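Local coordinates for protein Aar187cp (PDB 3ZIL) that probably regulates the establishment of sister-chromatid cohesion through cohesin, as the Wpl1 (Wapl-family) protein of Eremothecium gossypii, represented here by its C-terminal Wap1 domain, at residues R66-W69 with E70-Q74; Q87-I90 with A91-P95. One frame throughout, in Å; residues are numbered along the deposited sequence.

Interaction 1: R66-W69 with E70-Q74; sequences REVW and EWCFQ
Glu70 N bonds to Arg66 O and Cys72 N to Val68 O, the latter at 2.8 Å from Cys72 N to Val68 O, tying residues 66-69 to the next turn of the same helix. Trp71 N reaches Glu67 O, and Phe73 N reaches Trp69 O at 3.0 Å, Phe73 being the residue at which helical phi/psi is lost. Between side chains the polar link is weaker: Arg66 NH1 and Glu70 OE1 form a long salt bridge of 3.7 Å, the oxygen lying at the edge of the guanidinium. The other carboxylate oxygen, Glu70 OE2, is engaged by Arg102 NE, so the glutamate is shared between two arginines. Arg66 with Glu70 and the four backbone bonds follow the i to i+4 spacing of an alpha-helix, here at the C-terminal end of helix 54-72 in the all-helical Wap1 domain, and the aromatic contact keeps the same spacing. Phe73 CE2 stands 3.4 Å above the plane of the Trp69 indole, over its centre, with 3.5 Å from Phe73 CE2 to Trp69 CD2. The two rings meet obliquely, the phenyl and the six-membered indole ring being inclined by 47°. With chi1 -170° Trp69 swings its ring beside the carbonyl carbon, and with chi1 -63° Phe73 keeps its ring beside the backbone N, which brings Phe73 CE2 over the indole. Trp69 NE1 is bonded to Arg102 O, which, with the edge-to-face contact to Trp103, limits how the indole can turn. Farther round the helix, Val68 CG1 lies 4.2 Å from Cys72 SG.

Interaction 2: Q87-I90 with A91-P95; sequences QCFI and ADKIP
Lys93 CB sits over one face of the Phe89 ring, toward its rim, and the lysine chain runs alongside the ring. Lys93 CB is 4.0 Å from the Phe89 ring centroid and 20° off the normal, which meets the geometry of a CH-pi contact, while Lys93 CG comes within 3.6 Å of Phe89 CZ. Both residues have CG anti to the backbone N (chi1 169° and -167°), and their side chains point the same way. A second apolar pair, Ile90 and Ile94, also lies side by side, with Ile90 CG2 4.0 Å from Ile94 CD1. The polar contacts within 87-95 are backbone ones. Ala91 N bonds to Gln87 O and Asp92 N to Cys88 O. Lys93 N hydrogen-bonds to Phe89 O at 2.7 Å, with a weak second bond to Ile90 O, which also receives Ile94 N at 2.9 Å. The Asp92 carboxylate is bound by Lys143 (salt bridge, OD2) and hydrogen-bonds with Tyr150 (OD2) and Tyr158 (OD1). The pairing is that of an alpha-helix; Ile94 leaving helical phi/psi, with Pro95 after it, marks the C-terminal end of helix 81-93, packed among helices 36-52, 54-72 and 147-158 of the Wap1 domain.

Interactions 1 and 2 are the C-terminal ends of consecutive helices, 54-72 and 81-93, and their centres lie about 11 Å apart. They touch directly. Cys72 O of interaction 1 is 2.8 Å from Gln87 NE2 of interaction 2, a probable hydrogen bond that would join the end of the first helix to the second. Both rings of interaction 1 pack on helix 81-93: Phe73 CZ is 3.3 Å from Gln87 O, and Trp69 CH2 is 3.8 Å from Ala91 CA. Trp69 CZ3 also packs 3.2 Å from Ile94 O, just past that helix. These contacts pack the end of helix 54-72 against the end of helix 81-93.

Interaction 1: R66-W69 with E70-Q74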
loop_
_atom_site.group_PDB
_atom_site.type_symbol
_atom_site.label_atom_id
_atom_site.label_comp_id
_atom_site.label_asym_id
_atom_site.label_seq_id
_atom_site.Cartn_x
_atom_site.Cartn_y
_atom_site.Cartn_z
ATOM N N ARG A 66 -27.674 -13.334 -9.626
ATOM C CA ARG A 66 -26.843 -13.753 -10.755
ATOM C C ARG A 66 -27.240 -13.116 -12.082
ATOM O O ARG A 66 -26.370 -12.757 -12.849
ATOM C CB ARG A 66 -26.838 -15.268 -10.965
ATOM C CG ARG A 66 -26.345 -15.547 -12.406
ATOM C CD ARG A 66 -26.732 -16.869 -12.992
ATOM N NE ARG A 66 -28.168 -17.160 -12.992
ATOM C CZ ARG A 66 -28.946 -16.839 -14.017
ATOM N NH1 ARG A 66 -28.435 -16.180 -15.059
ATOM N NH2 ARG A 66 -30.222 -17.152 -13.996
ATOM N N GLU A 67 -28.529 -12.933 -12.364
ATOM C CA GLU A 67 -28.885 -12.374 -13.673
ATOM C C GLU A 67 -28.501 -10.857 -13.703
ATOM O O GLU A 67 -28.002 -10.349 -14.747
ATOM C CB GLU A 67 -30.406 -12.512 -13.942
ATOM C CG GLU A 67 -30.826 -12.090 -15.333
ATOM C CD GLU A 67 -32.333 -11.930 -15.508
ATOM O OE1 GLU A 67 -33.094 -12.412 -14.642
ATOM O OE2 GLU A 67 -32.758 -11.304 -16.512
ATOM N N VAL A 68 -28.770 -10.134 -12.592
ATOM C CA VAL A 68 -28.424 -8.695 -12.570
ATOM C C VAL A 68 -26.869 -8.531 -12.745
ATOM O O VAL A 68 -26.392 -7.682 -13.485
ATOM C CB VAL A 68 -28.994 -7.987 -11.272
ATOM C CG1 VAL A 68 -28.420 -6.576 -11.019
ATOM C CG2 VAL A 68 -30.480 -7.892 -11.397
ATOM N N TRP A 69 -26.094 -9.387 -12.072
ATOM C CA TRP A 69 -24.634 -9.287 -12.086
ATOM C C TRP A 69 -24.122 -9.590 -13.464
ATOM O O TRP A 69 -23.272 -8.878 -13.951
ATOM C CB TRP A 69 -24.014 -10.274 -11.093
ATOM C CG TRP A 69 -22.508 -10.098 -10.837
ATOM C CD1 TRP A 69 -21.426 -10.700 -11.518
ATOM C CD2 TRP A 69 -21.892 -9.224 -9.820
ATOM N NE1 TRP A 69 -20.212 -10.271 -11.009
ATOM C CE2 TRP A 69 -20.431 -9.413 -9.936
ATOM C CE3 TRP A 69 -22.397 -8.388 -8.809
ATOM C CZ2 TRP A 69 -19.553 -8.774 -9.087
ATOM C CZ3 TRP A 69 -21.498 -7.758 -7.937
ATOM C CH2 TRP A 69 -20.110 -7.939 -8.080
ATOM N N GLU A 70 -24.606 -10.676 -14.081
ATOM C CA GLU A 70 -24.078 -11.049 -15.417
ATOM C C GLU A 70 -24.465 -9.987 -16.447
ATOM O O GLU A 70 -23.702 -9.719 -17.386
ATOM C CB GLU A 70 -24.547 -12.444 -15.857
ATOM C CG GLU A 70 -23.893 -13.554 -15.044
ATOM C CD GLU A 70 -24.250 -14.984 -15.505
ATOM O OE1 GLU A 70 -25.132 -15.180 -16.371
ATOM O OE2 GLU A 70 -23.628 -15.930 -14.978
ATOM N N TRP A 71 -25.633 -9.387 -16.254
ATOM C CA TRP A 71 -26.052 -8.270 -17.092
ATOM C C TRP A 71 -25.146 -7.071 -16.902
ATOM O O TRP A 71 -24.598 -6.566 -17.907
ATOM C CB TRP A 71 -27.555 -7.897 -16.892
ATOM C CG TRP A 71 -27.973 -6.807 -17.846
ATOM C CD1 TRP A 71 -28.438 -6.959 -19.137
ATOM C CD2 TRP A 71 -27.876 -5.359 -17.639
ATOM N NE1 TRP A 71 -28.714 -5.724 -19.719
ATOM C CE2 TRP A 71 -28.411 -4.730 -18.858
ATOM C CE3 TRP A 71 -27.512 -4.539 -16.545
ATOM C CZ2 TRP A 71 -28.476 -3.352 -19.007
ATOM C CZ3 TRP A 71 -27.586 -3.157 -16.706
ATOM C CH2 TRP A 71 -28.053 -2.569 -17.910
ATOM N N CYS A 72 -24.894 -6.638 -15.650
ATOM C CA CYS A 72 -24.038 -5.469 -15.445
ATOM C C CYS A 72 -22.618 -5.718 -15.979
ATOM O O CYS A 72 -21.992 -4.811 -16.501
ATOM C CB CYS A 72 -23.940 -5.012 -13.964
ATOM S SG CYS A 72 -25.569 -4.484 -13.292
ATOM N N PHE A 73 -22.096 -6.924 -15.843
ATOM C CA PHE A 73 -20.630 -7.111 -16.087
ATOM C C PHE A 73 -20.389 -7.877 -17.334
ATOM O O PHE A 73 -19.317 -8.381 -17.537
ATOM C CB PHE A 73 -19.900 -7.722 -14.885
ATOM C CG PHE A 73 -19.965 -6.841 -13.673
ATOM C CD1 PHE A 73 -19.187 -5.704 -13.602
ATOM C CD2 PHE A 73 -20.886 -7.092 -12.636
ATOM C CE1 PHE A 73 -19.261 -4.858 -12.469
ATOM C CE2 PHE A 73 -20.971 -6.261 -11.526
ATOM C CZ PHE A 73 -20.171 -5.114 -11.461
ATOM N N GLN A 74 -21.397 -7.930 -18.199
ATOM C CA GLN A 74 -21.260 -8.708 -19.476
ATOM C C GLN A 74 -20.114 -8.124 -20.357
ATOM O O GLN A 74 -19.346 -8.855 -20.989
ATOM C CB GLN A 74 -22.602 -8.743 -20.264
ATOM C CG GLN A 74 -22.580 -9.828 -21.333
ATOM C CD GLN A 74 -23.790 -9.805 -22.266
ATOM O OE1 GLN A 74 -24.675 -8.945 -22.144
ATOM N NE2 GLN A 74 -23.850 -10.782 -23.184
#

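Interaction 2: Q87-I90 with A91-P95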
loop_
_atom_site.group_PDB
_atom_site.type_symbol
_atom_site.label_atom_id
_atom_site.label_comp_id
_atom_site.label_asym_id
_atom_site.label_seq_id
_atom_site.Cartn_x
_atom_site.Cartn_y
_atom_site.Cartn_z
ATOM N N GLN A 87 -20.611 0.492 -12.847
ATOM C CA GLN A 87 -20.335 -0.885 -12.572
ATOM C C GLN A 87 -19.632 -0.979 -11.237
ATOM O O GLN A 87 -19.867 -1.964 -10.547
ATOM C CB GLN A 87 -19.437 -1.556 -13.649
ATOM C CG GLN A 87 -20.221 -1.748 -14.959
ATOM C CD GLN A 87 -19.332 -2.133 -16.112
ATOM O OE1 GLN A 87 -18.393 -1.415 -16.450
ATOM N NE2 GLN A 87 -19.697 -3.218 -16.806
ATOM N N CYS A 88 -18.749 -0.034 -10.922
ATOM C CA CYS A 88 -18.106 -0.064 -9.561
ATOM C C CYS A 88 -19.193 0.113 -8.421
ATOM O O CYS A 88 -19.116 -0.563 -7.419
ATOM C CB CYS A 88 -17.098 1.050 -9.416
ATOM S SG CYS A 88 -15.611 0.949 -10.421
ATOM N N PHE A 89 -20.160 1.025 -8.577
ATOM C CA PHE A 89 -21.304 1.124 -7.646
ATOM C C PHE A 89 -22.090 -0.219 -7.453
ATOM O O PHE A 89 -22.279 -0.656 -6.328
ATOM C CB PHE A 89 -22.237 2.309 -8.022
ATOM C CG PHE A 89 -23.527 2.299 -7.275
ATOM C CD1 PHE A 89 -23.581 2.686 -5.925
ATOM C CD2 PHE A 89 -24.680 1.804 -7.877
ATOM C CE1 PHE A 89 -24.774 2.652 -5.221
ATOM C CE2 PHE A 89 -25.872 1.740 -7.156
ATOM C CZ PHE A 89 -25.917 2.165 -5.827
ATOM N N ILE A 90 -22.455 -0.908 -8.553
ATOM C CA ILE A 90 -23.083 -2.188 -8.506
ATOM C C ILE A 90 -22.257 -3.190 -7.673
ATOM O O ILE A 90 -22.814 -3.887 -6.776
ATOM C CB ILE A 90 -23.342 -2.725 -9.941
ATOM C CG1 ILE A 90 -24.354 -1.820 -10.622
ATOM C CG2 ILE A 90 -23.702 -4.226 -9.914
ATOM C CD1 ILE A 90 -25.650 -1.727 -9.841
ATOM N N ALA A 91 -20.971 -3.320 -7.979
ATOM C CA ALA A 91 -20.131 -4.268 -7.230
ATOM C C ALA A 91 -20.168 -3.938 -5.745
ATOM O O ALA A 91 -20.254 -4.831 -4.898
ATOM C CB ALA A 91 -18.688 -4.227 -7.698
ATOM N N ASP A 92 -20.045 -2.658 -5.433
ATOM C CA ASP A 92 -20.146 -2.206 -4.045
ATOM C C ASP A 92 -21.564 -2.310 -3.408
ATOM O O ASP A 92 -21.653 -2.548 -2.233
ATOM C CB ASP A 92 -19.612 -0.800 -3.951
ATOM C CG ASP A 92 -19.399 -0.304 -2.516
ATOM O OD1 ASP A 92 -19.011 -1.126 -1.643
ATOM O OD2 ASP A 92 -19.577 0.968 -2.317
ATOM N N LYS A 93 -22.640 -2.157 -4.171
ATOM C CA LYS A 93 -23.986 -2.058 -3.603
ATOM C C LYS A 93 -24.533 -3.464 -3.403
ATOM O O LYS A 93 -25.234 -3.687 -2.432
ATOM C CB LYS A 93 -24.917 -1.300 -4.569
ATOM C CG LYS A 93 -26.242 -0.884 -3.952
ATOM C CD LYS A 93 -26.084 -0.084 -2.658
ATOM C CE LYS A 93 -27.379 -0.201 -1.872
ATOM N NZ LYS A 93 -27.586 1.084 -1.175
ATOM N N ILE A 94 -24.170 -4.422 -4.275
ATOM C CA ILE A 94 -24.702 -5.803 -4.167
ATOM C C ILE A 94 -23.589 -6.717 -4.516
ATOM O O ILE A 94 -23.592 -7.365 -5.604
ATOM C CB ILE A 94 -25.894 -6.072 -5.134
ATOM C CG1 ILE A 94 -25.516 -5.608 -6.575
ATOM C CG2 ILE A 94 -27.188 -5.404 -4.579
ATOM C CD1 ILE A 94 -26.472 -6.120 -7.693
ATOM N N PRO A 95 -22.597 -6.761 -3.625
ATOM C CA PRO A 95 -21.416 -7.566 -3.843
ATOM C C PRO A 95 -21.786 -9.060 -3.818
ATOM O O PRO A 95 -22.669 -9.476 -3.046
ATOM C CB PRO A 95 -20.531 -7.215 -2.597
ATOM C CG PRO A 95 -21.518 -6.755 -1.546
ATOM C CD PRO A 95 -22.495 -5.947 -2.392
#